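Cycloalternan-forming enzyme (Listeria monocytogenes serovar 1/2a, PDB 5F7U) is a multidomain protein of the glycosyl hydrolase family 31 type, with a TIM-barrel domain, flanking beta domains and a family 6 carbohydrate-binding module. Local coordinates at residues A[652-657]-A[695-700]; A[390-395]-A[690-695]; A[626-631]-A[718-723]; A[644-649]-A[788-793]. The protein carries 1 engineered substitution. All coordinates share one frame; numbering follows the deposited sequence.

Contact 1: A[652-657]-A[695-700]; sequences AAFAPI and LYTRMN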
loop_
_atom_site.group_PDB
_atom_site.type_symbol
_atom_site.label_atom_id
_atom_site.label_comp_id
_atom_site.label_asym_id
_atom_site.label_seq_id
_atom_site.Cartn_x
_atom_site.Cartn_y
_atom_site.Cartn_z
ATOM N N ALA A 652 -8.571 3.789 -9.727
ATOM C CA ALA A 652 -7.162 3.750 -10.141
ATOM C C ALA A 652 -6.583 5.144 -10.322
ATOM O O ALA A 652 -5.413 5.401 -9.967
ATOM C CB ALA A 652 -6.996 2.939 -11.428
ATOM N N ALA A 653 -7.403 6.053 -10.855
ATOM C CA ALA A 653 -6.984 7.440 -11.064
ATOM C C ALA A 653 -6.769 8.148 -9.720
ATOM O O ALA A 653 -6.030 9.130 -9.657
ATOM C CB ALA A 653 -8.018 8.180 -11.906
ATOM N N PHE A 654 -7.375 7.612 -8.656
ATOM C CA PHE A 654 -7.208 8.121 -7.279
ATOM C C PHE A 654 -6.440 7.140 -6.393
ATOM O O PHE A 654 -6.744 7.006 -5.188
ATOM C CB PHE A 654 -8.578 8.482 -6.647
ATOM C CG PHE A 654 -9.133 9.793 -7.125
ATOM C CD1 PHE A 654 -9.789 9.879 -8.353
ATOM C CD2 PHE A 654 -8.951 10.976 -6.369
ATOM C CE1 PHE A 654 -10.296 11.097 -8.820
ATOM C CE2 PHE A 654 -9.465 12.193 -6.823
ATOM C CZ PHE A 654 -10.134 12.253 -8.054
ATOM N N ALA A 655 -5.477 6.426 -6.998
ATOM C CA ALA A 655 -4.607 5.532 -6.233
ATOM C C ALA A 655 -3.150 5.943 -6.453
ATOM O O ALA A 655 -2.886 6.816 -7.295
ATOM C CB ALA A 655 -4.864 4.071 -6.611
ATOM N N PRO A 656 -2.198 5.398 -5.652
ATOM C CA PRO A 656 -0.824 5.930 -5.740
ATOM C C PRO A 656 -0.215 5.807 -7.143
ATOM O O PRO A 656 0.363 6.777 -7.632
ATOM C CB PRO A 656 -0.052 5.070 -4.725
ATOM C CG PRO A 656 -1.100 4.690 -3.713
ATOM C CD PRO A 656 -2.324 4.409 -4.556
ATOM N N ILE A 657 -0.398 4.655 -7.787
ATOM C CA ILE A 657 0.127 4.398 -9.138
ATOM C C ILE A 657 -1.010 3.849 -10.002
ATOM O O ILE A 657 -1.679 2.875 -9.620
ATOM C CB ILE A 657 1.309 3.384 -9.136
ATOM C CG1 ILE A 657 2.464 3.792 -8.188
ATOM C CG2 ILE A 657 1.802 3.088 -10.564
ATOM C CD1 ILE A 657 3.238 5.052 -8.586
ATOM N N LEU A 695 -8.610 10.170 -15.876
ATOM C CA LEU A 695 -7.206 10.427 -16.180
ATOM C C LEU A 695 -6.888 11.933 -16.148
ATOM O O LEU A 695 -5.864 12.341 -15.589
ATOM C CB LEU A 695 -6.784 9.822 -17.518
ATOM C CG LEU A 695 -5.335 10.117 -17.951
ATOM C CD1 LEU A 695 -4.304 9.685 -16.905
ATOM C CD2 LEU A 695 -5.042 9.502 -19.311
ATOM N N TYR A 696 -7.750 12.752 -16.756
ATOM C CA TYR A 696 -7.501 14.208 -16.747
ATOM C C TYR A 696 -7.578 14.765 -15.337
ATOM O O TYR A 696 -6.767 15.616 -14.962
ATOM C CB TYR A 696 -8.446 14.981 -17.676
ATOM C CG TYR A 696 -8.471 14.529 -19.134
ATOM C CD1 TYR A 696 -7.413 13.795 -19.706
ATOM C CD2 TYR A 696 -9.544 14.893 -19.954
ATOM C CE1 TYR A 696 -7.455 13.387 -21.041
ATOM C CE2 TYR A 696 -9.598 14.498 -21.284
ATOM C CZ TYR A 696 -8.556 13.747 -21.818
ATOM O OH TYR A 696 -8.639 13.368 -23.133
ATOM N N THR A 697 -8.531 14.271 -14.547
ATOM C CA THR A 697 -8.600 14.670 -13.134
ATOM C C THR A 697 -7.289 14.363 -12.404
ATOM O O THR A 697 -6.774 15.216 -11.649
ATOM C CB THR A 697 -9.828 14.063 -12.400
ATOM O OG1 THR A 697 -11.014 14.559 -13.030
ATOM C CG2 THR A 697 -9.863 14.506 -10.945
ATOM N N ARG A 698 -6.749 13.158 -12.633
ATOM C CA ARG A 698 -5.486 12.776 -12.013
ATOM C C ARG A 698 -4.370 13.738 -12.451
ATOM O O ARG A 698 -3.567 14.176 -11.619
ATOM C CB ARG A 698 -5.119 11.307 -12.322
ATOM C CG ARG A 698 -3.839 10.858 -11.632
ATOM C CD ARG A 698 -3.376 9.501 -12.152
ATOM N NE ARG A 698 -2.177 9.024 -11.469
ATOM C CZ ARG A 698 -2.165 8.481 -10.250
ATOM N NH1 ARG A 698 -3.277 8.357 -9.525
ATOM N NH2 ARG A 698 -1.015 8.073 -9.737
ATOM N N MET A 699 -4.343 14.088 -13.735
ATOM C CA MET A 699 -3.358 15.043 -14.198
ATOM C C MET A 699 -3.580 16.440 -13.602
ATOM O O MET A 699 -2.609 17.126 -13.273
ATOM C CB MET A 699 -3.227 15.047 -15.722
ATOM C CG MET A 699 -2.773 13.693 -16.288
ATOM S SD MET A 699 -1.287 12.963 -15.560
ATOM C CE MET A 699 -0.019 13.948 -16.356
ATOM N N ASN A 700 -4.842 16.827 -13.405
ATOM C CA ASN A 700 -5.151 18.109 -12.722
ATOM C C ASN A 700 -4.638 18.089 -11.275
ATOM O O ASN A 700 -4.180 19.102 -10.748
ATOM C CB ASN A 700 -6.661 18.407 -12.678
ATOM C CG ASN A 700 -7.302 18.584 -14.049
ATOM O OD1 ASN A 700 -8.425 18.111 -14.257
ATOM N ND2 ASN A 700 -6.630 19.274 -14.976
#
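L695 adds little beyond its backbone: its N lies at the edge of van der Waals range of the A653 methyl. Two residues on, T697 turns its CG2 methyl to the ring of F654, meeting CZ at 3.7 Å; the methyl stands anti to the backbone N, while OG1 stays on its own helix and bonds back to K693 O. R698 carries most of the contact. From CG, anti to the backbone N (chi1 -177°), its chain runs extended past A653, CB and CG lying against A653 O, and delivers the guanidinium edge-on to the turn that leaves helix 642-653 for strand 657-660. This is the last helix-to-strand connection of the eight-stranded parallel barrel, and helix 687-700 packs against it. NH1 donates to A653 O at 2.9 Å and to A655 O at 2.7 Å, the latter in the carbonyl plane and fairly straight at 161°. NH2 gives a bond of 2.8 Å to P656 O, whose donor stands above the carbonyl plane, and a weak one to A655 O. The three oxygens lie near the guanidinium plane, so the bonds fix the orientation of the buried group, and the carbonyl dipoles probably help to offset its charge; NE adds F365 O.

Contact 2: A[390-395]-A[690-695]; sequences NDIPAT and TFQKYL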
loop_
_atom_site.group_PDB
_atom_site.type_symbol
_atom_site.label_atom_id
_atom_site.label_comp_id
_atom_site.label_asym_id
_atom_site.label_seq_id
_atom_site.Cartn_x
_atom_site.Cartn_y
_atom_site.Cartn_z
ATOM N N ASN A 390 -6.888 9.048 -29.013
ATOM C CA ASN A 390 -7.886 9.011 -27.945
ATOM C C ASN A 390 -7.594 9.992 -26.803
ATOM O O ASN A 390 -8.223 9.918 -25.735
ATOM C CB ASN A 390 -8.035 7.566 -27.442
ATOM C CG ASN A 390 -8.737 6.676 -28.458
ATOM O OD1 ASN A 390 -9.951 6.766 -28.612
ATOM N ND2 ASN A 390 -7.981 5.854 -29.187
ATOM N N ASP A 391 -6.651 10.909 -27.040
ATOM C CA ASP A 391 -6.255 11.933 -26.059
ATOM C C ASP A 391 -5.957 11.347 -24.668
ATOM O O ASP A 391 -6.538 11.771 -23.659
ATOM C CB ASP A 391 -7.322 13.045 -25.986
ATOM C CG ASP A 391 -7.584 13.699 -27.341
ATOM O OD1 ASP A 391 -6.610 14.056 -28.031
ATOM O OD2 ASP A 391 -8.765 13.861 -27.718
ATOM N N ILE A 392 -5.060 10.358 -24.657
ATOM C CA ILE A 392 -4.654 9.671 -23.427
ATOM C C ILE A 392 -3.177 10.018 -23.180
ATOM O O ILE A 392 -2.285 9.352 -23.721
ATOM C CB ILE A 392 -4.886 8.132 -23.518
ATOM C CG1 ILE A 392 -6.328 7.778 -23.912
ATOM C CG2 ILE A 392 -4.442 7.436 -22.223
ATOM C CD1 ILE A 392 -7.413 8.215 -22.921
ATOM N N PRO A 393 -2.915 11.059 -22.364
ATOM C CA PRO A 393 -1.547 11.511 -22.121
ATOM C C PRO A 393 -0.840 10.673 -21.031
ATOM O O PRO A 393 -0.461 11.176 -19.971
ATOM C CB PRO A 393 -1.758 12.963 -21.710
ATOM C CG PRO A 393 -3.042 12.912 -20.940
ATOM C CD PRO A 393 -3.896 11.970 -21.737
ATOM N N ALA A 394 -0.623 9.401 -21.331
ATOM C CA ALA A 394 0.056 8.500 -20.418
ATOM C C ALA A 394 1.523 8.911 -20.279
ATOM O O ALA A 394 2.057 9.645 -21.130
ATOM C CB ALA A 394 -0.054 7.059 -20.928
ATOM N N THR A 395 2.173 8.446 -19.207
ATOM C CA THR A 395 3.594 8.758 -18.986
ATOM C C THR A 395 4.489 7.533 -18.855
ATOM O O THR A 395 5.715 7.651 -18.946
ATOM C CB THR A 395 3.801 9.647 -17.751
ATOM O OG1 THR A 395 3.274 8.985 -16.598
ATOM C CG2 THR A 395 3.116 11.010 -17.949
ATOM N N THR A 690 -15.488 8.634 -19.858
ATOM C CA THR A 690 -15.347 8.368 -18.425
ATOM C C THR A 690 -13.878 8.157 -18.049
ATOM O O THR A 690 -13.388 8.743 -17.066
ATOM C CB THR A 690 -16.254 7.198 -17.985
ATOM O OG1 THR A 690 -17.608 7.570 -18.264
ATOM C CG2 THR A 690 -16.109 6.928 -16.496
ATOM N N PHE A 691 -13.165 7.361 -18.844
ATOM C CA PHE A 691 -11.722 7.179 -18.635
ATOM C C PHE A 691 -10.970 8.520 -18.712
ATOM O O PHE A 691 -10.146 8.823 -17.858
ATOM C CB PHE A 691 -11.116 6.176 -19.625
ATOM C CG PHE A 691 -9.715 5.760 -19.284
ATOM C CD1 PHE A 691 -8.616 6.528 -19.692
ATOM C CD2 PHE A 691 -9.483 4.585 -18.566
ATOM C CE1 PHE A 691 -7.316 6.139 -19.370
ATOM C CE2 PHE A 691 -8.195 4.191 -18.235
ATOM C CZ PHE A 691 -7.098 4.962 -18.651
ATOM N N GLN A 692 -11.242 9.293 -19.762
ATOM C CA GLN A 692 -10.641 10.619 -19.927
ATOM C C GLN A 692 -10.918 11.519 -18.732
ATOM O O GLN A 692 -9.999 12.175 -18.229
ATOM C CB GLN A 692 -11.159 11.276 -21.207
ATOM C CG GLN A 692 -10.619 10.643 -22.482
ATOM C CD GLN A 692 -11.346 11.133 -23.717
ATOM O OE1 GLN A 692 -12.449 11.663 -23.628
ATOM N NE2 GLN A 692 -10.725 10.962 -24.893
ATOM N N LYS A 693 -12.160 11.525 -18.243
ATOM C CA LYS A 693 -12.503 12.360 -17.084
ATOM C C LYS A 693 -11.569 12.040 -15.924
ATOM O O LYS A 693 -10.997 12.943 -15.321
ATOM C CB LYS A 693 -13.959 12.182 -16.671
ATOM C CG LYS A 693 -14.330 12.957 -15.403
ATOM C CD LYS A 693 -15.830 12.982 -15.112
ATOM C CE LYS A 693 -16.307 11.685 -14.460
ATOM N NZ LYS A 693 -17.657 11.829 -13.823
ATOM N N TYR A 694 -11.429 10.754 -15.609
ATOM C CA TYR A 694 -10.603 10.351 -14.471
ATOM C C TYR A 694 -9.107 10.540 -14.696
ATOM O O TYR A 694 -8.419 11.032 -13.805
ATOM C CB TYR A 694 -10.971 8.937 -13.989
ATOM C CG TYR A 694 -12.289 9.018 -13.298
ATOM C CD1 TYR A 694 -12.397 9.659 -12.062
ATOM C CD2 TYR A 694 -13.452 8.568 -13.919
ATOM C CE1 TYR A 694 -13.628 9.826 -11.446
ATOM C CE2 TYR A 694 -14.700 8.724 -13.305
ATOM C CZ TYR A 694 -14.773 9.352 -12.076
ATOM O OH TYR A 694 -16.001 9.519 -11.463
ATOM N N LEU A 695 -8.610 10.170 -15.876
ATOM C CA LEU A 695 -7.206 10.427 -16.180
ATOM C C LEU A 695 -6.888 11.933 -16.148
ATOM O O LEU A 695 -5.864 12.341 -15.589
ATOM C CB LEU A 695 -6.784 9.822 -17.518
ATOM C CG LEU A 695 -5.335 10.117 -17.951
ATOM C CD1 LEU A 695 -4.304 9.685 -16.905
ATOM C CD2 LEU A 695 -5.042 9.502 -19.311
HETATM O O HOH W 1 -11.083 11.995 -27.615
#
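I392 fills the tight part of the contact, its two branches parting to meet two residues one helical turn apart. CD1 approaches the F691 ring obliquely, 3.8 Å from CD1 of that ring, and also lies across CG of Q692. CG2, anti to the backbone N, points to the other residue and touches CD2 of L695 at 3.6 Å. The same L695 methyl meets P393 tip to tip, 3.6 Å from its CD, so that it sits against both I392 and P393. L367 of the first barrel strand and P675 and W676 of helix 675-682 pack around this apolar patch. Toward solvent the contact becomes polar and sparse. Q692, its chain extended beyond CG (chi2 169°), carries its amide out to N390 O, and NE2 donates to that oxygen over 2.8 Å at 156°. The oxygen lies in the amide plane, whereas the donor stands above the carbonyl plane of N390. A water bridges the same NE2 to OD2 of the exposed D391, accepting a hydrogen bond from the amide and donating one to the carboxylate. The loop involved opens with a Schellman motif ending helix 377-389, D391 being its C-prime residue, and leads into strand 396-399 of the TIM barrel.

Contact 3: A[626-631]-A[718-723]; sequences SYWAWD and SMMRQM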
loop_
_atom_site.group_PDB
_atom_site.type_symbol
_atom_site.label_atom_id
_atom_site.label_comp_id
_atom_site.label_asym_id
_atom_site.label_seq_id
_atom_site.Cartn_x
_atom_site.Cartn_y
_atom_site.Cartn_z
ATOM N N SER A 626 4.105 2.541 -0.030
ATOM C CA SER A 626 3.184 3.614 -0.399
ATOM C C SER A 626 2.998 3.700 -1.909
ATOM O O SER A 626 1.903 3.999 -2.373
ATOM C CB SER A 626 3.771 4.927 0.128
ATOM O OG SER A 626 3.021 6.076 -0.255
ATOM N N TYR A 627 4.069 3.445 -2.668
ATOM C CA TYR A 627 3.993 3.579 -4.136
ATOM C C TYR A 627 3.465 2.282 -4.707
ATOM O O TYR A 627 4.221 1.452 -5.240
ATOM C CB TYR A 627 5.347 3.931 -4.739
ATOM C CG TYR A 627 5.938 5.263 -4.284
ATOM C CD1 TYR A 627 5.171 6.235 -3.586
ATOM C CD2 TYR A 627 7.280 5.542 -4.548
ATOM C CE1 TYR A 627 5.758 7.437 -3.180
ATOM C CE2 TYR A 627 7.863 6.743 -4.167
ATOM C CZ TYR A 627 7.109 7.684 -3.483
ATOM O OH TYR A 627 7.730 8.865 -3.092
ATOM N N TRP A 628 2.153 2.115 -4.560
ATOM C CA TRP A 628 1.480 0.850 -4.831
ATOM C C TRP A 628 0.579 0.981 -6.065
ATOM O O TRP A 628 -0.135 1.979 -6.217
ATOM C CB TRP A 628 0.694 0.425 -3.587
ATOM C CG TRP A 628 -0.183 -0.802 -3.775
ATOM C CD1 TRP A 628 0.141 -2.103 -3.487
ATOM C CD2 TRP A 628 -1.522 -0.821 -4.269
ATOM N NE1 TRP A 628 -0.898 -2.930 -3.790
ATOM C CE2 TRP A 628 -1.936 -2.172 -4.279
ATOM C CE3 TRP A 628 -2.421 0.180 -4.704
ATOM C CZ2 TRP A 628 -3.217 -2.561 -4.677
ATOM C CZ3 TRP A 628 -3.692 -0.207 -5.154
ATOM C CH2 TRP A 628 -4.083 -1.565 -5.109
ATOM N N ALA A 629 0.609 -0.061 -6.904
ATOM C CA ALA A 629 -0.204 -0.141 -8.118
ATOM C C ALA A 629 -1.029 -1.410 -8.112
ATOM O O ALA A 629 -0.756 -2.337 -7.358
ATOM C CB ALA A 629 0.687 -0.164 -9.353
ATOM N N TRP A 630 -1.989 -1.458 -9.029
ATOM C CA TRP A 630 -2.683 -2.702 -9.362
ATOM C C TRP A 630 -2.990 -2.677 -10.849
ATOM O O TRP A 630 -2.954 -1.606 -11.467
ATOM C CB TRP A 630 -3.959 -2.872 -8.512
ATOM C CG TRP A 630 -5.057 -1.851 -8.790
ATOM C CD1 TRP A 630 -4.958 -0.474 -8.694
ATOM C CD2 TRP A 630 -6.406 -2.128 -9.172
ATOM N NE1 TRP A 630 -6.166 0.114 -9.023
ATOM C CE2 TRP A 630 -7.076 -0.872 -9.305
ATOM C CE3 TRP A 630 -7.125 -3.309 -9.402
ATOM C CZ2 TRP A 630 -8.436 -0.772 -9.689
ATOM C CZ3 TRP A 630 -8.498 -3.213 -9.767
ATOM C CH2 TRP A 630 -9.123 -1.950 -9.912
ATOM N N ASP A 631 -3.260 -3.851 -11.429
ATOM C CA ASP A 631 -3.735 -3.921 -12.809
ATOM C C ASP A 631 -5.211 -3.508 -12.803
ATOM O O ASP A 631 -6.053 -4.306 -12.411
ATOM C CB ASP A 631 -3.613 -5.365 -13.362
ATOM C CG ASP A 631 -2.184 -5.935 -13.287
ATOM O OD1 ASP A 631 -1.203 -5.183 -13.283
ATOM O OD2 ASP A 631 -2.049 -7.177 -13.254
ATOM N N SER A 718 2.023 7.361 3.991
ATOM C CA SER A 718 1.645 6.732 2.724
ATOM C C SER A 718 0.617 7.563 1.977
ATOM O O SER A 718 -0.143 8.315 2.587
ATOM C CB SER A 718 1.113 5.317 2.974
ATOM O OG SER A 718 2.178 4.519 3.485
ATOM N N MET A 719 0.600 7.419 0.649
ATOM C CA MET A 719 -0.291 8.210 -0.203
ATOM C C MET A 719 -1.763 7.832 -0.051
ATOM O O MET A 719 -2.640 8.703 -0.024
ATOM C CB MET A 719 0.133 8.085 -1.661
ATOM C CG MET A 719 1.417 8.857 -1.935
ATOM S SD MET A 719 2.126 8.413 -3.519
ATOM C CE MET A 719 1.090 9.366 -4.612
ATOM N N MET A 720 -2.022 6.528 0.055
ATOM C CA MET A 720 -3.387 6.037 0.171
ATOM C C MET A 720 -3.481 5.315 1.494
ATOM O O MET A 720 -2.692 4.404 1.717
ATOM C CB MET A 720 -3.664 5.066 -0.980
ATOM C CG MET A 720 -5.041 4.438 -0.919
ATOM S SD MET A 720 -5.400 3.303 -2.284
ATOM C CE MET A 720 -4.050 2.162 -2.051
ATOM N N ARG A 721 -4.411 5.711 2.373
ATOM C CA ARG A 721 -4.431 5.159 3.739
ATOM C C ARG A 721 -5.818 4.703 4.179
ATOM O O ARG A 721 -6.813 5.373 3.933
ATOM C CB ARG A 721 -3.906 6.200 4.760
ATOM C CG ARG A 721 -2.486 6.682 4.494
ATOM C CD ARG A 721 -1.970 7.759 5.463
ATOM N NE ARG A 721 -2.901 8.893 5.603
ATOM C CZ ARG A 721 -3.185 9.773 4.642
ATOM N NH1 ARG A 721 -4.064 10.759 4.874
ATOM N NH2 ARG A 721 -2.584 9.693 3.450
ATOM N N GLN A 722 -5.844 3.583 4.891
ATOM C CA GLN A 722 -7.074 3.055 5.491
ATOM C C GLN A 722 -7.498 4.091 6.559
ATOM O O GLN A 722 -6.629 4.767 7.167
ATOM C CB GLN A 722 -6.735 1.693 6.111
ATOM C CG GLN A 722 -7.929 0.795 6.465
ATOM C CD GLN A 722 -8.556 1.192 7.800
ATOM O OE1 GLN A 722 -7.870 1.676 8.687
ATOM N NE2 GLN A 722 -9.867 1.008 7.934
ATOM N N MET A 723 -8.808 4.219 6.806
ATOM C CA MET A 723 -9.310 5.350 7.611
ATOM C C MET A 723 -8.748 5.423 9.026
ATOM O O MET A 723 -8.516 6.513 9.551
ATOM C CB MET A 723 -10.846 5.367 7.662
ATOM C CG MET A 723 -11.557 5.546 6.315
ATOM S SD MET A 723 -11.143 7.029 5.390
ATOM C CE MET A 723 -11.637 8.300 6.564
HETATM O O HOH W 2 -0.050 4.430 -0.390
#
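S626 OG accepts the one direct hydrogen bond between the segments, from M719 N at 2.9 Å and 152°. With chi1 at 175° the hydroxyl lies anti to its own backbone N and faces the other segment; T712 of helix 702-715 is its second partner. A water adds an indirect link, lying 2.8 Å from S626 O, to which it probably donates, and accepting from M720 N at 2.9 Å. These bonds join the entry to strand 628-631, the seventh strand of the TIM barrel, to edge strand 720-721 of the sheet in the C-terminal domain, so this buried piece of the boundary between the barrel and the C-terminal domain is partly polar. The apolar contacts pair methionines with aromatic rings. M719 makes a Met-aromatic contact with Y627: SD lies 4.8 Å from the ring centroid, 70° off its normal, and closest to CD1 at 3.7 Å. M720, bent at its last torsion, brings the methyl CE obliquely to W628 CE3 at 3.7 Å. The polar atoms of the two aromatic side chains bond elsewhere, Y627 OH to A709 O and W628 NE1 to E255 OE2.

Contact 4: A[644-649]-A[788-793]; sequences LYKRAT and DVDTLP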
loop_
_atom_site.group_PDB
_atom_site.type_symbol
_atom_site.label_atom_id
_atom_site.label_comp_id
_atom_site.label_asym_id
_atom_site.label_seq_id
_atom_site.Cartn_x
_atom_site.Cartn_y
_atom_site.Cartn_z
ATOM N N LEU A 644 -17.467 -2.656 -14.473
ATOM C CA LEU A 644 -16.220 -2.884 -13.722
ATOM C C LEU A 644 -15.108 -1.970 -14.233
ATOM O O LEU A 644 -14.364 -1.392 -13.431
ATOM C CB LEU A 644 -15.763 -4.352 -13.786
ATOM C CG LEU A 644 -14.409 -4.650 -13.103
ATOM C CD1 LEU A 644 -14.376 -4.306 -11.602
ATOM C CD2 LEU A 644 -14.048 -6.111 -13.272
ATOM N N TYR A 645 -14.986 -1.864 -15.556
ATOM C CA TYR A 645 -13.918 -1.060 -16.129
ATOM C C TYR A 645 -14.024 0.395 -15.623
ATOM O O TYR A 645 -13.014 0.985 -15.238
ATOM C CB TYR A 645 -13.919 -1.136 -17.655
ATOM C CG TYR A 645 -12.656 -0.539 -18.243
ATOM C CD1 TYR A 645 -11.498 -1.313 -18.364
ATOM C CD2 TYR A 645 -12.612 0.811 -18.642
ATOM C CE1 TYR A 645 -10.339 -0.777 -18.881
ATOM C CE2 TYR A 645 -11.444 1.356 -19.154
ATOM C CZ TYR A 645 -10.315 0.556 -19.263
ATOM O OH TYR A 645 -9.148 1.076 -19.778
ATOM N N LYS A 646 -15.240 0.940 -15.613
ATOM C CA LYS A 646 -15.476 2.330 -15.195
ATOM C C LYS A 646 -15.215 2.526 -13.700
ATOM O O LYS A 646 -14.594 3.524 -13.289
ATOM C CB LYS A 646 -16.910 2.770 -15.557
ATOM C CG LYS A 646 -17.102 3.046 -17.036
ATOM C CD LYS A 646 -18.514 3.558 -17.261
ATOM C CE LYS A 646 -18.726 4.076 -18.683
ATOM N NZ LYS A 646 -20.120 4.615 -18.743
ATOM N N ARG A 647 -15.657 1.563 -12.886
ATOM C CA ARG A 647 -15.445 1.630 -11.428
ATOM C C ARG A 647 -13.973 1.549 -11.074
ATOM O O ARG A 647 -13.494 2.305 -10.219
ATOM C CB ARG A 647 -16.235 0.532 -10.696
ATOM C CG ARG A 647 -17.751 0.649 -10.798
ATOM C CD ARG A 647 -18.244 1.990 -10.253
ATOM N NE ARG A 647 -19.678 2.022 -9.977
ATOM C CZ ARG A 647 -20.353 3.128 -9.701
ATOM N NH1 ARG A 647 -19.711 4.299 -9.609
ATOM N NH2 ARG A 647 -21.654 3.053 -9.479
ATOM N N ALA A 648 -13.263 0.647 -11.749
ATOM C CA ALA A 648 -11.840 0.440 -11.547
ATOM C C ALA A 648 -11.040 1.660 -12.015
ATOM O O ALA A 648 -10.119 2.085 -11.318
ATOM C CB ALA A 648 -11.390 -0.806 -12.283
ATOM N N THR A 649 -11.410 2.213 -13.170
ATOM C CA THR A 649 -10.778 3.423 -13.706
ATOM C C THR A 649 -10.798 4.549 -12.678
ATOM O O THR A 649 -9.762 5.165 -12.424
ATOM C CB THR A 649 -11.496 3.896 -14.978
ATOM O OG1 THR A 649 -11.278 2.955 -16.024
ATOM C CG2 THR A 649 -11.031 5.288 -15.419
ATOM N N ASP A 788 -23.785 7.091 -9.930
ATOM C CA ASP A 788 -23.971 6.275 -11.125
ATOM C C ASP A 788 -22.611 5.767 -11.568
ATOM O O ASP A 788 -21.589 6.094 -10.942
ATOM C CB ASP A 788 -24.708 7.047 -12.240
ATOM C CG ASP A 788 -23.883 8.189 -12.851
ATOM O OD1 ASP A 788 -22.628 8.211 -12.815
ATOM O OD2 ASP A 788 -24.530 9.091 -13.422
ATOM N N VAL A 789 -22.592 4.975 -12.632
ATOM C CA VAL A 789 -21.374 4.253 -13.059
ATOM C C VAL A 789 -20.194 5.174 -13.419
ATOM O O VAL A 789 -19.042 4.744 -13.383
ATOM C CB VAL A 789 -21.708 3.227 -14.188
ATOM C CG1 VAL A 789 -22.059 3.925 -15.501
ATOM C CG2 VAL A 789 -20.578 2.234 -14.407
ATOM N N ASP A 790 -20.488 6.442 -13.715
ATOM C CA ASP A 790 -19.463 7.400 -14.099
ATOM C C ASP A 790 -18.953 8.257 -12.955
ATOM O O ASP A 790 -18.054 9.074 -13.159
ATOM C CB ASP A 790 -20.017 8.302 -15.208
ATOM C CG ASP A 790 -20.509 7.521 -16.380
ATOM O OD1 ASP A 790 -19.752 6.657 -16.857
ATOM O OD2 ASP A 790 -21.653 7.784 -16.850
ATOM N N THR A 791 -19.501 8.039 -11.758
ATOM C CA THR A 791 -19.354 8.949 -10.609
ATOM C C THR A 791 -18.538 8.318 -9.485
ATOM O O THR A 791 -18.757 7.154 -9.119
ATOM C CB THR A 791 -20.763 9.341 -10.101
ATOM O OG1 THR A 791 -21.455 10.027 -11.154
ATOM C CG2 THR A 791 -20.726 10.226 -8.844
ATOM N N LEU A 792 -17.629 9.110 -8.921
ATOM C CA LEU A 792 -16.803 8.665 -7.789
ATOM C C LEU A 792 -16.924 9.678 -6.650
ATOM O O LEU A 792 -16.513 10.816 -6.832
ATOM C CB LEU A 792 -15.324 8.588 -8.237
ATOM C CG LEU A 792 -14.263 8.220 -7.191
ATOM C CD1 LEU A 792 -14.341 6.740 -6.854
ATOM C CD2 LEU A 792 -12.883 8.523 -7.730
ATOM N N PRO A 793 -17.429 9.274 -5.467
ATOM C CA PRO A 793 -17.475 10.231 -4.334
ATOM C C PRO A 793 -16.059 10.564 -3.861
ATOM O O PRO A 793 -15.312 9.661 -3.496
ATOM C CB PRO A 793 -18.216 9.457 -3.229
ATOM C CG PRO A 793 -18.869 8.297 -3.927
ATOM C CD PRO A 793 -18.009 7.966 -5.114
HETATM O O HOH W 3 -16.645 5.476 -12.476
HETATM O O HOH W 4 -21.922 7.366 -19.563
#
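K646 lies across V789 and ends on D790. Its CB sits 3.6 Å from V789 O and also touches CG2 of that residue. Further out, CD rests against the same methyl at 3.8 Å, the two side chains crossing at about a right angle. CE passes D790 OD1, and NZ then forms a salt bridge of 2.8 Å on the syn lone pair of that oxygen; the extended chain (chi2 -176°) gives it this reach. T686 also holds NZ, and T690 shares OD1. Here helix 642-653, which lies between the seventh and eighth strands of the TIM barrel, meets the loop between strands 781-786 and 794-797 of the C-terminal domain. The loop makes a type I turn from D788 to T791, stiffened by an Asx turn in which D788 OD1 accepts from D790 N. Beside it, R647 lays one guanidinium face over V789 CA, 3.6 Å from the plane, while NH1 makes a weak bond with D788 O and NH2 turns to Q756 O and A787 O. A water donates to both K646 O and V789 O.

Contacts 1 and 3 are wholly buried, contact 3 close to the centre of the chain, whereas contacts 2 and 4 are only partly buried. Contacts 1 and 2 stay within the TIM-barrel domain and share helix 687-700 and L695; contacts 3 and 4 join the barrel to the C-terminal domain. Helix 642-653 serves both contacts 1 and 4, and just past it F654 of contact 1 packs on L792 of contact 4. Charge is used differently: in contact 1 a buried arginine meets backbone carbonyls, in contact 4 a lysine meets a carboxylate, while contacts 2 and 3 cross directly by uncharged groups and apolar packing, a carboxylate joining contact 2 only through water. Contacts 2 and 4 are tied by T690 and Y694 bonding to D790.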